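Local coordinates for protein glutathione S-transferase (Acinetobacter baumannii, PDB 4MP4) that probably catalyses the conjugation of glutathione to electrophilic substrates, as a dimeric member of the glutathione S-transferase family, at residues A[143-148]-A[175-180]; A[110-115]-A[171-176]. All blocks are in the same frame, centred on the assembly; numbering follows the deposited sequence.

Contact 1: residues A[143-148]-A[175-180]; sequences KLFFVA and QRLIQN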
ATOM      1  N   LYS A 143      -2.134  15.079  11.726  1.00 29.71           N
ATOM      2  CA  LYS A 143      -1.958  14.939  10.297  1.00 20.79           C
ATOM      3  C   LYS A 143      -3.209  14.320   9.673  1.00 33.52           C
ATOM      4  O   LYS A 143      -3.642  14.729   8.604  1.00 31.36           O
ATOM      5  CB  LYS A 143      -0.718  14.106  10.019  1.00 21.01           C
ATOM      6  CG  LYS A 143      -0.213  14.221   8.616  1.00 44.84           C
ATOM      7  CD  LYS A 143       1.123  13.519   8.515  1.00 55.45           C
ATOM      8  CE  LYS A 143       1.446  13.136   7.078  1.00 55.75           C
ATOM      9  NZ  LYS A 143       2.293  11.915   7.056  1.00 47.90           N
ATOM     10  N   LEU A 144      -3.791  13.349  10.367  1.00 18.96           N
ATOM     11  CA  LEU A 144      -5.053  12.747   9.979  1.00 18.56           C
ATOM     12  C   LEU A 144      -6.175  13.782   9.971  1.00 24.33           C
ATOM     13  O   LEU A 144      -6.958  13.848   9.022  1.00 27.58           O
ATOM     14  CB  LEU A 144      -5.414  11.586  10.934  1.00 17.92           C
ATOM     15  CG  LEU A 144      -6.794  10.937  10.753  1.00 18.77           C
ATOM     16  CD1 LEU A 144      -6.897  10.252   9.382  1.00 17.32           C
ATOM     17  CD2 LEU A 144      -7.133   9.946  11.866  1.00 17.78           C
ATOM     18  N   PHE A 145      -6.262  14.576  11.033  1.00 19.26           N
ATOM     19  CA  PHE A 145      -7.301  15.601  11.122  1.00 27.86           C
ATOM     20  C   PHE A 145      -7.123  16.632  10.008  1.00 31.53           C
ATOM     21  O   PHE A 145      -8.096  17.091   9.406  1.00 35.00           O
ATOM     22  CB  PHE A 145      -7.263  16.334  12.466  1.00 24.05           C
ATOM     23  CG  PHE A 145      -7.520  15.458  13.663  1.00 27.33           C
ATOM     24  CD1 PHE A 145      -8.294  14.315  13.558  1.00 22.35           C
ATOM     25  CD2 PHE A 145      -6.991  15.802  14.912  1.00 30.36           C
ATOM     26  CE1 PHE A 145      -8.527  13.515  14.670  1.00 24.98           C
ATOM     27  CE2 PHE A 145      -7.219  15.015  16.022  1.00 22.29           C
ATOM     28  CZ  PHE A 145      -7.991  13.873  15.907  1.00 27.54           C
ATOM     29  N   PHE A 146      -5.875  17.019   9.760  1.00 31.68           N
ATOM     30  CA  PHE A 146      -5.585  18.007   8.731  1.00 28.79           C
ATOM     31  C   PHE A 146      -6.108  17.538   7.379  1.00 25.20           C
ATOM     32  O   PHE A 146      -6.906  18.223   6.741  1.00 33.58           O
ATOM     33  CB  PHE A 146      -4.082  18.301   8.656  1.00 30.65           C
ATOM     34  CG  PHE A 146      -3.701  19.219   7.523  1.00 36.64           C
ATOM     35  CD1 PHE A 146      -3.732  20.600   7.688  1.00 39.05           C
ATOM     36  CD2 PHE A 146      -3.318  18.702   6.287  1.00 33.82           C
ATOM     37  CE1 PHE A 146      -3.387  21.443   6.641  1.00 37.62           C
ATOM     38  CE2 PHE A 146      -2.970  19.539   5.233  1.00 25.25           C
ATOM     39  CZ  PHE A 146      -3.005  20.908   5.413  1.00 40.16           C
ATOM     40  N   VAL A 147      -5.680  16.347   6.974  1.00 22.12           N
ATOM     41  CA  VAL A 147      -6.075  15.748   5.700  1.00 24.09           C
ATOM     42  C   VAL A 147      -7.582  15.514   5.556  1.00 26.26           C
ATOM     43  O   VAL A 147      -8.167  15.827   4.526  1.00 31.17           O
ATOM     44  CB  VAL A 147      -5.309  14.427   5.456  1.00 26.86           C
ATOM     45  CG1 VAL A 147      -5.769  13.761   4.149  1.00 25.15           C
ATOM     46  CG2 VAL A 147      -3.800  14.689   5.435  1.00 20.24           C
ATOM     47  N   ALA A 148      -8.213  14.963   6.583  1.00 22.55           N
ATOM     48  CA  ALA A 148      -9.646  14.703   6.511  1.00 23.81           C
ATOM     49  C   ALA A 148     -10.472  15.996   6.500  1.00 25.90           C
ATOM     50  O   ALA A 148     -11.478  16.088   5.799  1.00 28.08           O
ATOM     51  CB  ALA A 148     -10.092  13.791   7.644  1.00 26.05           C
ATOM     52  N   GLN A 175     -12.170   6.335  14.089  1.00 19.98           N
ATOM     53  CA  GLN A 175     -12.797   5.620  15.181  1.00 19.12           C
ATOM     54  C   GLN A 175     -11.775   5.129  16.198  1.00 21.56           C
ATOM     55  O   GLN A 175     -12.095   4.984  17.377  1.00 23.76           O
ATOM     56  CB  GLN A 175     -13.647   4.457  14.656  1.00 23.03           C
ATOM     57  CG  GLN A 175     -15.070   4.865  14.199  1.00 22.67           C
ATOM     58  CD  GLN A 175     -16.006   5.197  15.367  1.00 20.29           C
ATOM     59  OE1 GLN A 175     -15.664   5.976  16.254  1.00 26.43           O
ATOM     60  NE2 GLN A 175     -17.183   4.595  15.368  1.00 18.36           N
ATOM     61  N   ARG A 176     -10.549   4.893  15.741  1.00 17.94           N
ATOM     62  CA  ARG A 176      -9.457   4.502  16.627  1.00 18.43           C
ATOM     63  C   ARG A 176      -9.269   5.571  17.686  1.00 16.57           C
ATOM     64  O   ARG A 176      -8.913   5.288  18.825  1.00 19.44           O
ATOM     65  CB  ARG A 176      -8.139   4.315  15.843  1.00 15.31           C
ATOM     66  CG  ARG A 176      -8.228   3.307  14.730  1.00  7.30           C
ATOM     67  CD  ARG A 176      -6.970   3.268  13.851  1.00 17.33           C
ATOM     68  NE  ARG A 176      -6.129   2.184  14.320  1.00 28.50           N
ATOM     69  CZ  ARG A 176      -5.824   1.106  13.621  1.00 22.22           C
ATOM     70  NH1 ARG A 176      -6.236   0.984  12.376  1.00 17.05           N
ATOM     71  NH2 ARG A 176      -5.073   0.170  14.171  1.00 29.18           N
ATOM     72  N   LEU A 177      -9.536   6.809  17.307  1.00 16.62           N
ATOM     73  CA  LEU A 177      -9.375   7.934  18.208  1.00 14.41           C
ATOM     74  C   LEU A 177     -10.660   8.201  18.984  1.00 21.85           C
ATOM     75  O   LEU A 177     -10.652   8.373  20.207  1.00 27.04           O
ATOM     76  CB  LEU A 177      -8.995   9.163  17.395  1.00 15.07           C
ATOM     77  CG  LEU A 177      -7.562   9.188  16.881  1.00 19.14           C
ATOM     78  CD1 LEU A 177      -7.398  10.291  15.846  1.00 22.09           C
ATOM     79  CD2 LEU A 177      -6.607   9.397  18.061  1.00 20.08           C
ATOM     80  N   ILE A 178     -11.768   8.233  18.261  1.00 19.67           N
ATOM     81  CA  ILE A 178     -13.058   8.554  18.847  1.00 17.30           C
ATOM     82  C   ILE A 178     -13.449   7.559  19.941  1.00 17.25           C
ATOM     83  O   ILE A 178     -13.772   7.949  21.067  1.00 12.71           O
ATOM     84  CB  ILE A 178     -14.143   8.606  17.761  1.00 14.92           C
ATOM     85  CG1 ILE A 178     -13.841   9.761  16.789  1.00 22.20           C
ATOM     86  CG2 ILE A 178     -15.511   8.763  18.389  1.00 17.56           C
ATOM     87  CD1 ILE A 178     -14.504   9.637  15.446  1.00 12.57           C
ATOM     88  N   GLN A 179     -13.373   6.277  19.618  1.00 15.61           N
ATOM     89  CA  GLN A 179     -13.838   5.242  20.526  1.00 17.74           C
ATOM     90  C   GLN A 179     -12.939   5.100  21.739  1.00 23.10           C
ATOM     91  O   GLN A 179     -13.352   4.534  22.755  1.00 23.66           O
ATOM     92  CB  GLN A 179     -13.968   3.907  19.791  1.00 13.04           C
ATOM     93  CG  GLN A 179     -14.983   3.968  18.682  1.00 12.35           C
ATOM     94  CD  GLN A 179     -16.330   4.378  19.238  1.00 19.60           C
ATOM     95  OE1 GLN A 179     -16.682   3.962  20.328  1.00 21.58           O
ATOM     96  NE2 GLN A 179     -17.061   5.224  18.520  1.00 10.97           N
ATOM     97  N   ASN A 180     -11.716   5.622  21.630  1.00 19.34           N
ATOM     98  CA  ASN A 180     -10.762   5.552  22.726  1.00 18.47           C
ATOM     99  C   ASN A 180     -10.845   6.750  23.662  1.00 27.44           C
ATOM    100  O   ASN A 180     -10.282   6.732  24.750  1.00 38.80           O
ATOM    101  CB  ASN A 180      -9.343   5.361  22.197  1.00 17.17           C
ATOM    102  CG  ASN A 180      -8.363   4.914  23.282  1.00 22.97           C
ATOM    103  OD1 ASN A 180      -8.225   3.718  23.569  1.00 20.58           O
ATOM    104  ND2 ASN A 180      -7.680   5.869  23.882  1.00  9.52           N
TER
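Leu-144 and Leu-177 mark the closest approach of the two backbones, yet their CA atoms stay 10.5 Å apart, so helices 135-151 and 165-178 meet here by side chains alone. Both belong to the all-helical C-terminal domain of the glutathione S-transferase fold. The pairing is small, burying 93 Å² in all, and it centres on one methyl group. CD1 of Leu-177 touches two consecutive residues of the other helix, which approach it roughly at right angles to one another. Leu-144 meets it tip to tip, with CD2 4.0 Å from CD1 of Leu-177; CG of Leu-144 stands opposite its own backbone N (chi1 174°), which carries the branch out toward the neighbouring helix. The ring of Phe-145 receives the methyl obliquely, at the far end from its CB: CE1 and CZ of Phe-145 each lie 3.6 Å from Leu-177 CD1. Val-184 and Leu-188 also touch this ring, while Leu-144 packs further on Trp-107 of helix 95-110. Close to where helix 165-178 finishes, Gln-179 donates from NE2 to OE1 of Gln-175 at 2.8 Å with a nearly straight N-H...O angle of 163°.

Contact 2: residues A[110-115]-A[171-176]; sequences SDLVAL and ALMLQR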
ATOM      1  N   SER A 110      -0.169   2.849   5.123  1.00 12.42           N
ATOM      2  CA  SER A 110       1.270   2.853   5.363  1.00 16.77           C
ATOM      3  C   SER A 110       1.819   3.967   6.247  1.00 21.41           C
ATOM      4  O   SER A 110       2.852   3.787   6.893  1.00 22.62           O
ATOM      5  CB  SER A 110       2.017   2.890   4.033  1.00 24.22           C
ATOM      6  OG  SER A 110       1.873   1.643   3.378  1.00 37.56           O
ATOM      7  N   ASP A 111       1.168   5.128   6.237  1.00 16.44           N
ATOM      8  CA  ASP A 111       1.561   6.203   7.139  1.00 16.76           C
ATOM      9  C   ASP A 111       0.768   6.076   8.443  1.00 25.93           C
ATOM     10  O   ASP A 111       0.084   5.066   8.664  1.00 29.64           O
ATOM     11  CB  ASP A 111       1.348   7.557   6.475  1.00 22.89           C
ATOM     12  CG  ASP A 111       1.940   8.706   7.272  1.00 47.90           C
ATOM     13  OD1 ASP A 111       2.773   8.448   8.173  1.00 58.28           O
ATOM     14  OD2 ASP A 111       1.564   9.868   7.004  1.00 58.94           O
ATOM     15  N   LEU A 112       0.870   7.085   9.305  1.00 22.20           N
ATOM     16  CA  LEU A 112       0.145   7.130  10.573  1.00 18.21           C
ATOM     17  C   LEU A 112       0.541   5.957  11.455  1.00 17.41           C
ATOM     18  O   LEU A 112      -0.257   5.483  12.241  1.00 27.29           O
ATOM     19  CB  LEU A 112      -1.373   7.166  10.335  1.00 12.84           C
ATOM     20  CG  LEU A 112      -1.837   8.289   9.405  1.00 16.85           C
ATOM     21  CD1 LEU A 112      -3.364   8.292   9.225  1.00 13.26           C
ATOM     22  CD2 LEU A 112      -1.374   9.622   9.943  1.00 13.73           C
ATOM     23  N   VAL A 113       1.777   5.493  11.303  1.00 24.48           N
ATOM     24  CA  VAL A 113       2.279   4.327  12.031  1.00 21.54           C
ATOM     25  C   VAL A 113       2.075   4.438  13.545  1.00 18.52           C
ATOM     26  O   VAL A 113       1.637   3.480  14.190  1.00 19.17           O
ATOM     27  CB  VAL A 113       3.798   4.066  11.727  1.00 34.83           C
ATOM     28  CG1 VAL A 113       4.303   2.804  12.425  1.00 12.74           C
ATOM     29  CG2 VAL A 113       4.043   3.956  10.233  1.00 28.29           C
ATOM     30  N   ALA A 114       2.388   5.595  14.116  1.00 13.06           N
ATOM     31  CA  ALA A 114       2.241   5.755  15.561  1.00 22.74           C
ATOM     32  C   ALA A 114       0.787   5.564  16.009  1.00 26.32           C
ATOM     33  O   ALA A 114       0.510   4.912  17.031  1.00 23.80           O
ATOM     34  CB  ALA A 114       2.778   7.095  16.007  1.00 20.79           C
ATOM     35  N   LEU A 115      -0.132   6.117  15.222  1.00 24.64           N
ATOM     36  CA  LEU A 115      -1.563   6.043  15.506  1.00 22.69           C
ATOM     37  C   LEU A 115      -2.098   4.611  15.489  1.00 24.85           C
ATOM     38  O   LEU A 115      -2.792   4.177  16.426  1.00 24.17           O
ATOM     39  CB  LEU A 115      -2.334   6.903  14.507  1.00 24.41           C
ATOM     40  CG  LEU A 115      -3.846   6.986  14.671  1.00 28.73           C
ATOM     41  CD1 LEU A 115      -4.191   7.405  16.092  1.00 28.19           C
ATOM     42  CD2 LEU A 115      -4.434   7.950  13.636  1.00 25.72           C
ATOM     43  N   ALA A 171     -13.178   6.494   8.194  1.00  9.77           N
ATOM     44  CA  ALA A 171     -13.987   6.390   9.405  1.00 14.28           C
ATOM     45  C   ALA A 171     -13.359   5.445  10.426  1.00 13.01           C
ATOM     46  O   ALA A 171     -13.290   5.775  11.603  1.00 16.49           O
ATOM     47  CB  ALA A 171     -15.416   5.961   9.091  1.00 10.36           C
ATOM     48  N   LEU A 172     -12.913   4.272   9.979  1.00 15.02           N
ATOM     49  CA  LEU A 172     -12.320   3.318  10.911  1.00 15.84           C
ATOM     50  C   LEU A 172     -11.093   3.949  11.567  1.00 13.82           C
ATOM     51  O   LEU A 172     -10.897   3.838  12.775  1.00 15.44           O
ATOM     52  CB  LEU A 172     -11.989   1.975  10.245  1.00  7.01           C
ATOM     53  CG  LEU A 172     -11.330   0.972  11.204  1.00 22.29           C
ATOM     54  CD1 LEU A 172     -11.744  -0.466  10.865  1.00 12.06           C
ATOM     55  CD2 LEU A 172      -9.758   1.128  11.278  1.00  7.35           C
ATOM     56  N   MET A 173     -10.282   4.623  10.761  1.00 20.20           N
ATOM     57  CA  MET A 173      -9.097   5.318  11.259  1.00 15.50           C
ATOM     58  C   MET A 173      -9.479   6.332  12.310  1.00 18.81           C
ATOM     59  O   MET A 173      -8.864   6.378  13.374  1.00 19.85           O
ATOM     60  CB  MET A 173      -8.343   6.008  10.120  1.00 15.04           C
ATOM     61  CG  MET A 173      -6.967   6.493  10.514  1.00 16.55           C
ATOM     62  SD  MET A 173      -5.809   5.204  11.079  1.00 17.69           S
ATOM     63  CE  MET A 173      -5.146   4.568   9.548  1.00  8.59           C
ATOM     64  N   LEU A 174     -10.498   7.136  12.023  1.00  9.11           N
ATOM     65  CA  LEU A 174     -10.954   8.137  12.987  1.00 14.28           C
ATOM     66  C   LEU A 174     -11.529   7.492  14.258  1.00 19.33           C
ATOM     67  O   LEU A 174     -11.371   8.019  15.360  1.00 16.32           O
ATOM     68  CB  LEU A 174     -11.973   9.083  12.346  1.00 17.24           C
ATOM     69  CG  LEU A 174     -11.455  10.101  11.328  1.00 15.83           C
ATOM     70  CD1 LEU A 174     -12.611  10.700  10.537  1.00 12.73           C
ATOM     71  CD2 LEU A 174     -10.711  11.192  12.048  1.00 13.83           C
ATOM     72  N   GLN A 175     -12.170   6.335  14.089  1.00 19.98           N
ATOM     73  CA  GLN A 175     -12.797   5.620  15.181  1.00 19.12           C
ATOM     74  C   GLN A 175     -11.775   5.129  16.198  1.00 21.56           C
ATOM     75  O   GLN A 175     -12.095   4.984  17.377  1.00 23.76           O
ATOM     76  CB  GLN A 175     -13.647   4.457  14.656  1.00 23.03           C
ATOM     77  CG  GLN A 175     -15.070   4.865  14.199  1.00 22.67           C
ATOM     78  CD  GLN A 175     -16.006   5.197  15.367  1.00 20.29           C
ATOM     79  OE1 GLN A 175     -15.664   5.976  16.254  1.00 26.43           O
ATOM     80  NE2 GLN A 175     -17.183   4.595  15.368  1.00 18.36           N
ATOM     81  N   ARG A 176     -10.549   4.893  15.741  1.00 17.94           N
ATOM     82  CA  ARG A 176      -9.457   4.502  16.627  1.00 18.43           C
ATOM     83  C   ARG A 176      -9.269   5.571  17.686  1.00 16.57           C
ATOM     84  O   ARG A 176      -8.913   5.288  18.825  1.00 19.44           O
ATOM     85  CB  ARG A 176      -8.139   4.315  15.843  1.00 15.31           C
ATOM     86  CG  ARG A 176      -8.228   3.307  14.730  1.00  7.30           C
ATOM     87  CD  ARG A 176      -6.970   3.268  13.851  1.00 17.33           C
ATOM     88  NE  ARG A 176      -6.129   2.184  14.320  1.00 28.50           N
ATOM     89  CZ  ARG A 176      -5.824   1.106  13.621  1.00 22.22           C
ATOM     90  NH1 ARG A 176      -6.236   0.984  12.376  1.00 17.05           N
ATOM     91  NH2 ARG A 176      -5.073   0.170  14.171  1.00 29.18           N
TER
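Leu-115 O approaches the guanidinium of Arg-176, the flat group of this contact, obliquely; at 4.4 Å from Arg-176 NE this carbonyl oxygen is too far for a hydrogen bond. The polar end of the arginine is held instead just beyond the segment, where NE donates to the carbonyl oxygen of Arg-119 and NH2 makes a weak bond to that of Arg-116. Ile-124 of helix 122-125 packs against the same side chain.

Apart from this arginine, the contact is apolar. Met-173 is turned away from its own backbone N at chi1 (-168°) and then bends at chi2 and chi3, which brings its thioether end across two leucines. Its SD lies 4.0 Å from CD2 of Leu-115, and its CE is 4.1 Å from CD1 of Leu-112. Both leucines cross the methionine at a slant.

Leu-112 comes from the junction between helices 95-110 and 113-118, and Leu-115 from the first turn of helix 113-118. Leu-112 occupies the N-cap position of that helix with positive phi (61°), and its N makes a weak hydrogen bond to OD1 of Asp-111, whose OD2 accepts from Trp-107 NE1. The contact thus joins both the junction and helix 113-118 to helix 165-178 inside the C-terminal domain. In the buried interior a thioether meets aliphatic branches, while the charge of the arginine, also buried, is met by main-chain oxygens outside the two segments, at the C-terminal end of helix 113-118, where the helix dipole would probably favour a positive charge.

Contacts 1 and 2 draw on overlapping parts of the C-terminal half of helix 165-178 and what follows it, share Gln-175 and Arg-176, and have centres about 7 Å apart. They merge into one apolar cluster: Leu-177 CD2 reaches Leu-115 CD1 at 3.7 Å, and Leu-144 CD2 lies 3.7 Å from Met-173 CG and 3.8 Å from Leu-174 CD2. A salt bridge between Lys-143 and Asp-111 also joins them, although its modelled length is implausibly short and therefore doubtful. The 110-115 segment borders the second subunit, where Ser-110 packs on Arg-109 of that chain. Toward the thioredoxin-like domain, which binds glutathione in this family, Leu-172 touches Pro-19 and Phe-22.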